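CaaX farnesyltransferase beta subunit Ram1 (Aspergillus fumigatus, PDB 4L9P) probably supplies the zinc-dependent, peptide-binding half of a heterodimer that transfers farnesyl from farnesyl diphosphate to the cysteine of C-terminal CaaX sequences. Local coordinates at residues P73-L81 against Q349-S357; I121-Y132 against L411-L421. One frame throughout, in Å; residues are numbered along the deposited sequence.

Contact 1 of 2, residues P73-L81 against Q349-S357; sequences PALFREPPL and QYAPEGGFS
Pro352 lies in a shallow bend of the chain formed by Leu75 to Pro80, and its ring is met mainly by backbone oxygens. The carbonyl of Glu78 sits against the ring carbons, with Glu78 O 3.3 Å from Pro352 CG and nearly as near to CB and CD. On the CA and CB side comes the carbonyl of Leu75, whose O makes a CA-H...O contact of 3.4 Å with Pro352 CA; at 122° it is far from straight. The side chains of Pro80 and Pro352 cross at about a right angle, CD to CD 3.9 Å, while Pro80 CG rests 3.4 Å from Ala351 O. The peptide bond before Pro352 is cis. Leu75 reaches Ala351 through one branch: with CG turned opposite the backbone N (chi1 179°), CD1 comes to 3.6 Å from Ala351 CB.

Phe76 behaves differently. It closes the short 3-10 turn 74-76, its CA-CB bond leads away from Pro352, and the ring presents its edge, with CD1 3.3 Å from Pro352 O in the ring plane. Further along the same edge, CE1 approaches Gly354 CA. In the alpha-alpha toroid of prenyltransferase beta subunits, this packing lays the segment leading to helix 89-105 over the loop that follows helix 338-346. That loop is held in shape from within: Gln349 NE2 donates to Gly354 O over 2.9 Å at 174°, the acceptor lying in the plane of the Gln349 amide. Val98 and Leu102 of helix 89-105 also touch Pro352, while Glu404 and Arg408 of helix 403-413 pack on Phe76. From the alpha subunit Ram2, Pro340 meets Leu75 and Ile341 meets Phe76.

Contact 2 of 2, residues I121-Y132 against L411-L421; sequences IPALQRKDHLEY and LSCCQCKLGGL
Gln415 and His129 form the polar centre of this contact. The Gln415 amide is held at both ends: OE1 receives His129 NE2 (2.8 Å) and the backbone N of Gln125, the N-cap of helix 126-135, both in the carbonyl plane on lone pairs, while NE2 donates to Leu411 O and to Ala123 O. These four bonds to OE1 and NE2 of Gln415 fix the rotation of its amide. The bond to Ala123 O is nearly straight (172°), although the donor stands above that carbonyl's plane; Gln125 NE2, which also bonds Gly114, approaches from the opposite face. His129 is gripped similarly: its ND1 accepts from Gly420 N (2.9 Å, bent at 133°), a pattern consistent with a neutral ring protonated on NE2. Leu421 CD1 lies over the ring centre, 3.5 Å from the centroid.

Packing is close beside this network, where Ile121 CG2 presses on Leu411 CB and Leu124 CD1 meets Leu411 CD2 at 3.8 Å. At the other end, Tyr132, with CG opposite its backbone N (chi1 -177°), lays a ring face over Gly420 CA. The solvent side around the type I beta turn Cys416-Gly419 is looser and partly bridged by water: one molecule links Asp128 OD2 to Cys416 O, another donates to both Asp128 O and Leu418 O. Asp128 also pairs with Lys113, and Lys417 and Leu418 are exposed.

Within the alpha-alpha toroid, the start of helix 126-135 thus sits on the turn leaving helix 403-413, and both pack against Leu438, Leu441, Ala437 and Thr434 of helix 431-444.

Overall arrangement
From the N terminus, the chain enters contact 1 in the loop before helix 89-105, runs through that helix and reaches the first segment of contact 2 in the loop that runs into helix 126-135. It then passes through many helices before residues 349-357 close contact 1 across 267 intervening residues; further on, helix 403-413 ends in residues 411-421, which close contact 2 across 278. The two loops therefore cross. The centres of the two contacts lie about 21 Å apart and their nearest atoms about 5 Å. Both join early chain to the later part of the toroid, and helix 403-413 borders both, packing on Phe76 and providing Leu411 and Ser412. Contact 1 adjoins the alpha subunit, whereas contact 2 lies near zinc ligand His433.

Contact 1 of 2, residues P73-L81 against Q349-S357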
loop_
_atom_site.group_PDB
_atom_site.type_symbol
_atom_site.label_atom_id
_atom_site.label_comp_id
_atom_site.label_asym_id
_atom_site.label_seq_id
_atom_site.Cartn_x
_atom_site.Cartn_y
_atom_site.Cartn_z
ATOM N N PRO B 73 -14.408 23.656 12.643
ATOM C CA PRO B 73 -15.208 22.930 13.637
ATOM C C PRO B 73 -14.380 22.393 14.808
ATOM O O PRO B 73 -13.187 22.067 14.627
ATOM C CB PRO B 73 -15.753 21.737 12.827
ATOM C CG PRO B 73 -15.771 22.218 11.443
ATOM C CD PRO B 73 -14.566 23.090 11.290
ATOM N N ALA B 74 -15.006 22.270 15.977
ATOM C CA ALA B 74 -14.339 21.732 17.147
ATOM C C ALA B 74 -13.677 20.362 16.909
ATOM O O ALA B 74 -12.667 20.051 17.551
ATOM C CB ALA B 74 -15.335 21.619 18.290
ATOM N N LEU B 75 -14.245 19.574 16.006
ATOM C CA LEU B 75 -13.717 18.221 15.746
ATOM C C LEU B 75 -12.235 18.300 15.346
ATOM O O LEU B 75 -11.472 17.350 15.581
ATOM C CB LEU B 75 -14.530 17.603 14.576
ATOM C CG LEU B 75 -14.133 16.199 14.120
ATOM C CD1 LEU B 75 -14.364 15.210 15.284
ATOM C CD2 LEU B 75 -14.999 15.808 12.873
ATOM N N PHE B 76 -11.831 19.401 14.713
ATOM C CA PHE B 76 -10.446 19.541 14.246
ATOM C C PHE B 76 -9.579 20.398 15.155
ATOM O O PHE B 76 -8.448 20.742 14.797
ATOM C CB PHE B 76 -10.466 20.119 12.823
ATOM C CG PHE B 76 -11.252 19.280 11.898
ATOM C CD1 PHE B 76 -10.684 18.059 11.462
ATOM C CD2 PHE B 76 -12.522 19.634 11.455
ATOM C CE1 PHE B 76 -11.398 17.213 10.605
ATOM C CE2 PHE B 76 -13.229 18.802 10.578
ATOM C CZ PHE B 76 -12.691 17.605 10.152
ATOM N N ARG B 77 -10.093 20.725 16.330
ATOM C CA ARG B 77 -9.388 21.622 17.242
ATOM C C ARG B 77 -9.097 21.029 18.600
ATOM O O ARG B 77 -8.538 21.722 19.441
ATOM C CB ARG B 77 -10.211 22.912 17.449
ATOM C CG ARG B 77 -10.560 23.585 16.165
ATOM C CD ARG B 77 -11.213 25.011 16.320
ATOM N NE ARG B 77 -11.822 25.103 17.639
ATOM C CZ ARG B 77 -13.119 25.159 17.916
ATOM N NH1 ARG B 77 -14.032 25.265 16.965
ATOM N NH2 ARG B 77 -13.495 25.167 19.186
ATOM N N GLU B 78 -9.480 19.773 18.837
ATOM C CA GLU B 78 -9.350 19.151 20.165
ATOM C C GLU B 78 -9.017 17.665 19.945
ATOM O O GLU B 78 -9.386 17.068 18.929
ATOM C CB GLU B 78 -10.669 19.220 20.952
ATOM C CG GLU B 78 -11.389 20.522 20.804
ATOM C CD GLU B 78 -12.682 20.522 21.586
ATOM O OE1 GLU B 78 -13.076 19.440 22.087
ATOM O OE2 GLU B 78 -13.288 21.590 21.710
ATOM N N PRO B 79 -8.277 17.067 20.885
ATOM C CA PRO B 79 -8.094 15.615 20.829
ATOM C C PRO B 79 -9.439 14.866 21.004
ATOM O O PRO B 79 -10.444 15.469 21.411
ATOM C CB PRO B 79 -7.139 15.340 21.992
ATOM C CG PRO B 79 -6.578 16.697 22.397
ATOM C CD PRO B 79 -7.674 17.662 22.102
ATOM N N PRO B 80 -9.455 13.538 20.727
ATOM C CA PRO B 80 -10.697 12.762 20.886
ATOM C C PRO B 80 -11.211 12.784 22.326
ATOM O O PRO B 80 -10.430 13.016 23.238
ATOM C CB PRO B 80 -10.282 11.346 20.463
ATOM C CG PRO B 80 -9.065 11.570 19.492
ATOM C CD PRO B 80 -8.349 12.772 20.093
ATOM N N LEU B 81 -12.504 12.553 22.517
ATOM C CA LEU B 81 -13.096 12.599 23.842
ATOM C C LEU B 81 -12.620 11.495 24.758
ATOM O O LEU B 81 -12.462 11.703 25.965
ATOM C CB LEU B 81 -14.609 12.442 23.724
ATOM C CG LEU B 81 -15.378 13.669 23.247
ATOM C CD1 LEU B 81 -16.887 13.371 23.325
ATOM C CD2 LEU B 81 -15.114 14.892 24.102
ATOM N N GLN B 349 -9.252 6.851 9.004
ATOM C CA GLN B 349 -9.215 8.310 9.139
ATOM C C GLN B 349 -9.360 8.689 10.618
ATOM O O GLN B 349 -10.229 8.123 11.316
ATOM C CB GLN B 349 -10.411 8.889 8.344
ATOM C CG GLN B 349 -10.242 10.385 8.116
ATOM C CD GLN B 349 -11.215 10.929 7.122
ATOM O OE1 GLN B 349 -12.268 10.306 6.857
ATOM N NE2 GLN B 349 -10.896 12.109 6.588
ATOM N N TYR B 350 -8.538 9.645 11.054
ATOM C CA TYR B 350 -8.541 10.095 12.481
ATOM C C TYR B 350 -9.023 11.548 12.594
ATOM O O TYR B 350 -8.879 12.321 11.653
ATOM C CB TYR B 350 -7.096 10.064 13.034
ATOM C CG TYR B 350 -6.443 8.685 13.089
ATOM C CD1 TYR B 350 -7.132 7.500 12.831
ATOM C CD2 TYR B 350 -5.136 8.642 13.484
ATOM C CE1 TYR B 350 -6.442 6.237 12.934
ATOM C CE2 TYR B 350 -4.447 7.398 13.569
ATOM C CZ TYR B 350 -5.117 6.251 13.272
ATOM O OH TYR B 350 -4.498 5.002 13.352
ATOM N N ALA B 351 -9.519 11.885 13.768
ATOM C CA ALA B 351 -9.738 13.316 14.139
ATOM C C ALA B 351 -8.978 13.506 15.423
ATOM O O ALA B 351 -8.945 12.595 16.235
ATOM C CB ALA B 351 -11.230 13.612 14.347
ATOM N N PRO B 352 -8.331 14.672 15.630
ATOM C CA PRO B 352 -8.525 15.882 14.822
ATOM C C PRO B 352 -7.652 15.964 13.571
ATOM O O PRO B 352 -7.849 16.871 12.757
ATOM C CB PRO B 352 -8.112 17.040 15.818
ATOM C CG PRO B 352 -7.058 16.325 16.675
ATOM C CD PRO B 352 -7.625 14.929 16.898
ATOM N N GLU B 353 -6.651 15.073 13.381
ATOM C CA GLU B 353 -5.739 15.277 12.253
ATOM C C GLU B 353 -6.448 15.365 10.912
ATOM O O GLU B 353 -6.055 16.191 10.077
ATOM C CB GLU B 353 -4.742 14.073 12.150
ATOM C CG GLU B 353 -3.901 13.835 13.398
ATOM C CD GLU B 353 -4.497 12.758 14.295
ATOM O OE1 GLU B 353 -5.623 12.927 14.811
ATOM O OE2 GLU B 353 -3.815 11.731 14.500
ATOM N N GLY B 354 -7.446 14.506 10.674
ATOM C CA GLY B 354 -8.223 14.489 9.441
ATOM C C GLY B 354 -7.649 13.580 8.372
ATOM O O GLY B 354 -8.398 13.255 7.452
ATOM N N GLY B 355 -6.351 13.249 8.428
ATOM C CA GLY B 355 -5.775 12.352 7.434
ATOM C C GLY B 355 -5.958 10.877 7.739
ATOM O O GLY B 355 -6.706 10.482 8.653
ATOM N N PHE B 356 -5.309 10.083 6.889
ATOM C CA PHE B 356 -5.438 8.625 7.012
ATOM C C PHE B 356 -4.150 8.035 7.505
ATOM O O PHE B 356 -3.035 8.396 7.098
ATOM C CB PHE B 356 -5.696 7.967 5.633
ATOM C CG PHE B 356 -6.914 8.497 4.909
ATOM C CD1 PHE B 356 -8.185 8.413 5.469
ATOM C CD2 PHE B 356 -6.769 8.990 3.638
ATOM C CE1 PHE B 356 -9.310 8.861 4.756
ATOM C CE2 PHE B 356 -7.901 9.378 2.890
ATOM C CZ PHE B 356 -9.162 9.334 3.444
ATOM N N SER B 357 -4.289 7.024 8.353
ATOM C CA SER B 357 -3.188 6.105 8.721
ATOM C C SER B 357 -3.207 4.884 7.787
ATOM O O SER B 357 -4.176 4.595 7.099
ATOM C CB SER B 357 -3.440 5.558 10.159
ATOM O OG SER B 357 -4.646 4.804 10.233
#

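Contact 2 of 2, residues I121-Y132 against L411-L421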
loop_
_atom_site.group_PDB
_atom_site.type_symbol
_atom_site.label_atom_id
_atom_site.label_comp_id
_atom_site.label_asym_id
_atom_site.label_seq_id
_atom_site.Cartn_x
_atom_site.Cartn_y
_atom_site.Cartn_z
ATOM N N ILE B 121 -8.815 27.408 6.214
ATOM C CA ILE B 121 -7.764 26.521 5.671
ATOM C C ILE B 121 -6.857 27.307 4.698
ATOM O O ILE B 121 -7.360 28.106 3.869
ATOM C CB ILE B 121 -8.422 25.406 4.896
ATOM C CG1 ILE B 121 -9.349 24.611 5.832
ATOM C CG2 ILE B 121 -7.332 24.464 4.261
ATOM C CD1 ILE B 121 -10.181 23.537 5.126
ATOM N N PRO B 122 -5.550 27.205 4.818
ATOM C CA PRO B 122 -4.663 27.909 3.883
ATOM C C PRO B 122 -4.797 27.440 2.446
ATOM O O PRO B 122 -5.119 26.286 2.149
ATOM C CB PRO B 122 -3.247 27.647 4.444
ATOM C CG PRO B 122 -3.404 26.469 5.335
ATOM C CD PRO B 122 -4.827 26.366 5.787
ATOM N N ALA B 123 -4.510 28.331 1.525
ATOM C CA ALA B 123 -4.456 27.959 0.123
ATOM C C ALA B 123 -3.411 26.893 -0.154
ATOM O O ALA B 123 -2.353 26.829 0.504
ATOM C CB ALA B 123 -4.041 29.225 -0.701
ATOM N N LEU B 124 -3.653 26.145 -1.199
ATOM C CA LEU B 124 -2.597 25.310 -1.783
ATOM C C LEU B 124 -1.532 26.265 -2.348
ATOM O O LEU B 124 -1.837 27.145 -3.193
ATOM C CB LEU B 124 -3.195 24.429 -2.874
ATOM C CG LEU B 124 -2.180 23.480 -3.547
ATOM C CD1 LEU B 124 -1.587 22.443 -2.572
ATOM C CD2 LEU B 124 -2.768 22.804 -4.792
ATOM N N GLN B 125 -0.290 26.065 -1.938
ATOM C CA GLN B 125 0.840 26.958 -2.307
ATOM C C GLN B 125 1.408 26.517 -3.663
ATOM O O GLN B 125 2.494 25.939 -3.758
ATOM C CB GLN B 125 1.897 27.023 -1.173
ATOM C CG GLN B 125 1.291 27.599 0.141
ATOM C CD GLN B 125 0.793 29.043 0.025
ATOM O OE1 GLN B 125 1.470 29.907 -0.594
ATOM N NE2 GLN B 125 -0.400 29.321 0.604
ATOM N N ARG B 126 0.600 26.744 -4.725
ATOM C CA ARG B 126 0.894 26.166 -6.034
ATOM C C ARG B 126 2.267 26.550 -6.564
ATOM O O ARG B 126 3.023 25.680 -7.004
ATOM C CB ARG B 126 -0.166 26.575 -7.085
ATOM C CG ARG B 126 -1.603 26.306 -6.622
ATOM C CD ARG B 126 -2.795 26.690 -7.647
ATOM N NE ARG B 126 -2.772 25.796 -8.774
ATOM C CZ ARG B 126 -3.695 24.930 -9.066
ATOM N NH1 ARG B 126 -4.846 24.882 -8.407
ATOM N NH2 ARG B 126 -3.445 24.139 -10.070
ATOM N N LYS B 127 2.611 27.829 -6.498
ATOM C CA LYS B 127 3.901 28.213 -7.048
ATOM C C LYS B 127 5.074 27.570 -6.268
ATOM O O LYS B 127 6.051 27.100 -6.851
ATOM C CB LYS B 127 4.003 29.765 -7.061
ATOM C CG LYS B 127 5.392 30.265 -7.297
ATOM C CD LYS B 127 5.417 31.813 -7.336
ATOM C CE LYS B 127 6.837 32.345 -7.474
ATOM N NZ LYS B 127 6.691 33.829 -7.630
ATOM N N ASP B 128 4.947 27.508 -4.945
ATOM C CA ASP B 128 5.996 26.885 -4.148
ATOM C C ASP B 128 6.140 25.407 -4.527
ATOM O O ASP B 128 7.277 24.878 -4.639
ATOM C CB ASP B 128 5.681 26.926 -2.651
ATOM C CG ASP B 128 5.725 28.338 -2.058
ATOM O OD1 ASP B 128 6.380 29.227 -2.652
ATOM O OD2 ASP B 128 5.123 28.525 -0.963
ATOM N N HIS B 129 5.020 24.710 -4.673
ATOM C CA HIS B 129 5.120 23.277 -5.021
ATOM C C HIS B 129 5.612 23.027 -6.437
ATOM O O HIS B 129 6.364 22.064 -6.646
ATOM C CB HIS B 129 3.782 22.587 -4.774
ATOM C CG HIS B 129 3.318 22.752 -3.360
ATOM N ND1 HIS B 129 4.181 22.620 -2.283
ATOM C CD2 HIS B 129 2.093 23.069 -2.842
ATOM C CE1 HIS B 129 3.508 22.852 -1.162
ATOM N NE2 HIS B 129 2.232 23.112 -1.475
ATOM N N LEU B 130 5.221 23.878 -7.387
ATOM C CA LEU B 130 5.746 23.744 -8.746
ATOM C C LEU B 130 7.278 23.863 -8.711
ATOM O O LEU B 130 7.966 23.074 -9.329
ATOM C CB LEU B 130 5.217 24.877 -9.680
ATOM C CG LEU B 130 3.748 24.666 -10.059
ATOM C CD1 LEU B 130 3.225 25.939 -10.743
ATOM C CD2 LEU B 130 3.547 23.514 -11.013
ATOM N N GLU B 131 7.805 24.881 -8.031
ATOM C CA GLU B 131 9.252 25.026 -8.022
ATOM C C GLU B 131 9.953 23.827 -7.372
ATOM O O GLU B 131 11.010 23.370 -7.865
ATOM C CB GLU B 131 9.653 26.336 -7.352
ATOM C CG GLU B 131 9.124 27.552 -8.111
ATOM C CD GLU B 131 9.476 28.866 -7.449
ATOM O OE1 GLU B 131 10.227 28.821 -6.444
ATOM O OE2 GLU B 131 9.025 29.950 -7.936
ATOM N N TYR B 132 9.357 23.305 -6.316
ATOM C CA TYR B 132 9.920 22.142 -5.644
ATOM C C TYR B 132 9.966 20.959 -6.620
ATOM O O TYR B 132 10.970 20.234 -6.676
ATOM C CB TYR B 132 9.066 21.816 -4.422
ATOM C CG TYR B 132 9.603 20.669 -3.630
ATOM C CD1 TYR B 132 10.584 20.879 -2.652
ATOM C CD2 TYR B 132 9.150 19.359 -3.864
ATOM C CE1 TYR B 132 11.114 19.832 -1.919
ATOM C CE2 TYR B 132 9.689 18.280 -3.128
ATOM C CZ TYR B 132 10.661 18.540 -2.148
ATOM O OH TYR B 132 11.187 17.498 -1.433
ATOM N N LEU B 411 -3.935 20.414 3.419
ATOM C CA LEU B 411 -3.627 21.842 3.230
ATOM C C LEU B 411 -3.125 22.513 4.498
ATOM O O LEU B 411 -2.235 23.415 4.398
ATOM C CB LEU B 411 -4.848 22.596 2.674
ATOM C CG LEU B 411 -5.220 22.173 1.260
ATOM C CD1 LEU B 411 -6.538 22.937 0.800
ATOM C CD2 LEU B 411 -4.067 22.444 0.260
ATOM N N SER B 412 -3.683 22.155 5.659
ATOM C CA SER B 412 -3.261 22.808 6.919
ATOM C C SER B 412 -1.995 22.200 7.483
ATOM O O SER B 412 -1.187 22.926 8.108
ATOM C CB SER B 412 -4.344 22.762 7.999
ATOM O OG SER B 412 -5.529 23.450 7.584
ATOM N N CYS B 413 -1.771 20.866 7.273
ATOM C CA CYS B 413 -0.708 20.181 8.001
ATOM C C CYS B 413 0.420 19.669 7.136
ATOM O O CYS B 413 1.535 19.441 7.663
ATOM C CB CYS B 413 -1.240 18.984 8.797
ATOM S SG CYS B 413 -2.419 19.454 10.082
ATOM N N CYS B 414 0.194 19.445 5.831
ATOM C CA CYS B 414 1.228 18.739 5.030
ATOM C C CYS B 414 1.960 19.651 4.071
ATOM O O CYS B 414 2.795 19.167 3.306
ATOM C CB CYS B 414 0.606 17.592 4.232
ATOM S SG CYS B 414 0.024 16.245 5.312
ATOM N N GLN B 415 1.695 20.961 4.083
ATOM C CA GLN B 415 2.465 21.841 3.215
ATOM C C GLN B 415 3.704 22.410 3.892
ATOM O O GLN B 415 3.631 22.949 5.004
ATOM C CB GLN B 415 1.611 23.035 2.759
ATOM C CG GLN B 415 0.336 22.593 2.009
ATOM C CD GLN B 415 -0.269 23.804 1.284
ATOM O OE1 GLN B 415 0.169 24.115 0.166
ATOM N NE2 GLN B 415 -1.246 24.420 1.901
ATOM N N CYS B 416 4.845 22.313 3.223
ATOM C CA CYS B 416 6.091 22.889 3.749
ATOM C C CYS B 416 6.282 24.292 3.220
ATOM O O CYS B 416 6.178 24.543 2.021
ATOM C CB CYS B 416 7.278 22.032 3.332
ATOM S SG CYS B 416 7.029 20.377 3.891
ATOM N N LYS B 417 6.621 25.208 4.115
ATOM C CA LYS B 417 6.647 26.612 3.757
ATOM C C LYS B 417 7.578 26.906 2.583
ATOM O O LYS B 417 7.350 27.876 1.852
ATOM C CB LYS B 417 7.021 27.433 4.977
ATOM C CG LYS B 417 8.420 27.257 5.478
ATOM C CD LYS B 417 8.697 28.128 6.719
ATOM C CE LYS B 417 10.087 27.844 7.325
ATOM N NZ LYS B 417 10.240 28.514 8.700
ATOM N N LEU B 418 8.630 26.101 2.404
ATOM C CA LEU B 418 9.581 26.296 1.316
ATOM C C LEU B 418 9.198 25.549 0.030
ATOM O O LEU B 418 9.910 25.591 -0.976
ATOM C CB LEU B 418 10.984 25.855 1.792
ATOM C CG LEU B 418 11.468 26.655 2.996
ATOM C CD1 LEU B 418 12.814 26.118 3.451
ATOM C CD2 LEU B 418 11.536 28.113 2.596
ATOM N N GLY B 419 8.054 24.877 0.052
ATOM C CA GLY B 419 7.575 24.071 -1.076
ATOM C C GLY B 419 7.716 22.580 -0.825
ATOM O O GLY B 419 8.575 22.147 -0.040
ATOM N N GLY B 420 6.861 21.820 -1.511
ATOM C CA GLY B 420 6.800 20.385 -1.256
ATOM C C GLY B 420 5.754 20.096 -0.186
ATOM O O GLY B 420 5.403 20.928 0.684
ATOM N N LEU B 421 5.289 18.851 -0.208
ATOM C CA LEU B 421 4.411 18.367 0.871
ATOM C C LEU B 421 5.081 17.196 1.585
ATOM O O LEU B 421 6.050 16.597 1.084
ATOM C CB LEU B 421 2.999 17.973 0.381
ATOM C CG LEU B 421 2.200 19.236 -0.131
ATOM C CD1 LEU B 421 2.418 19.433 -1.675
ATOM C CD2 LEU B 421 0.694 19.085 0.193
HETATM O O HOH W 1 4.256 26.416 0.815
HETATM O O HOH W 2 9.687 25.907 -3.611
#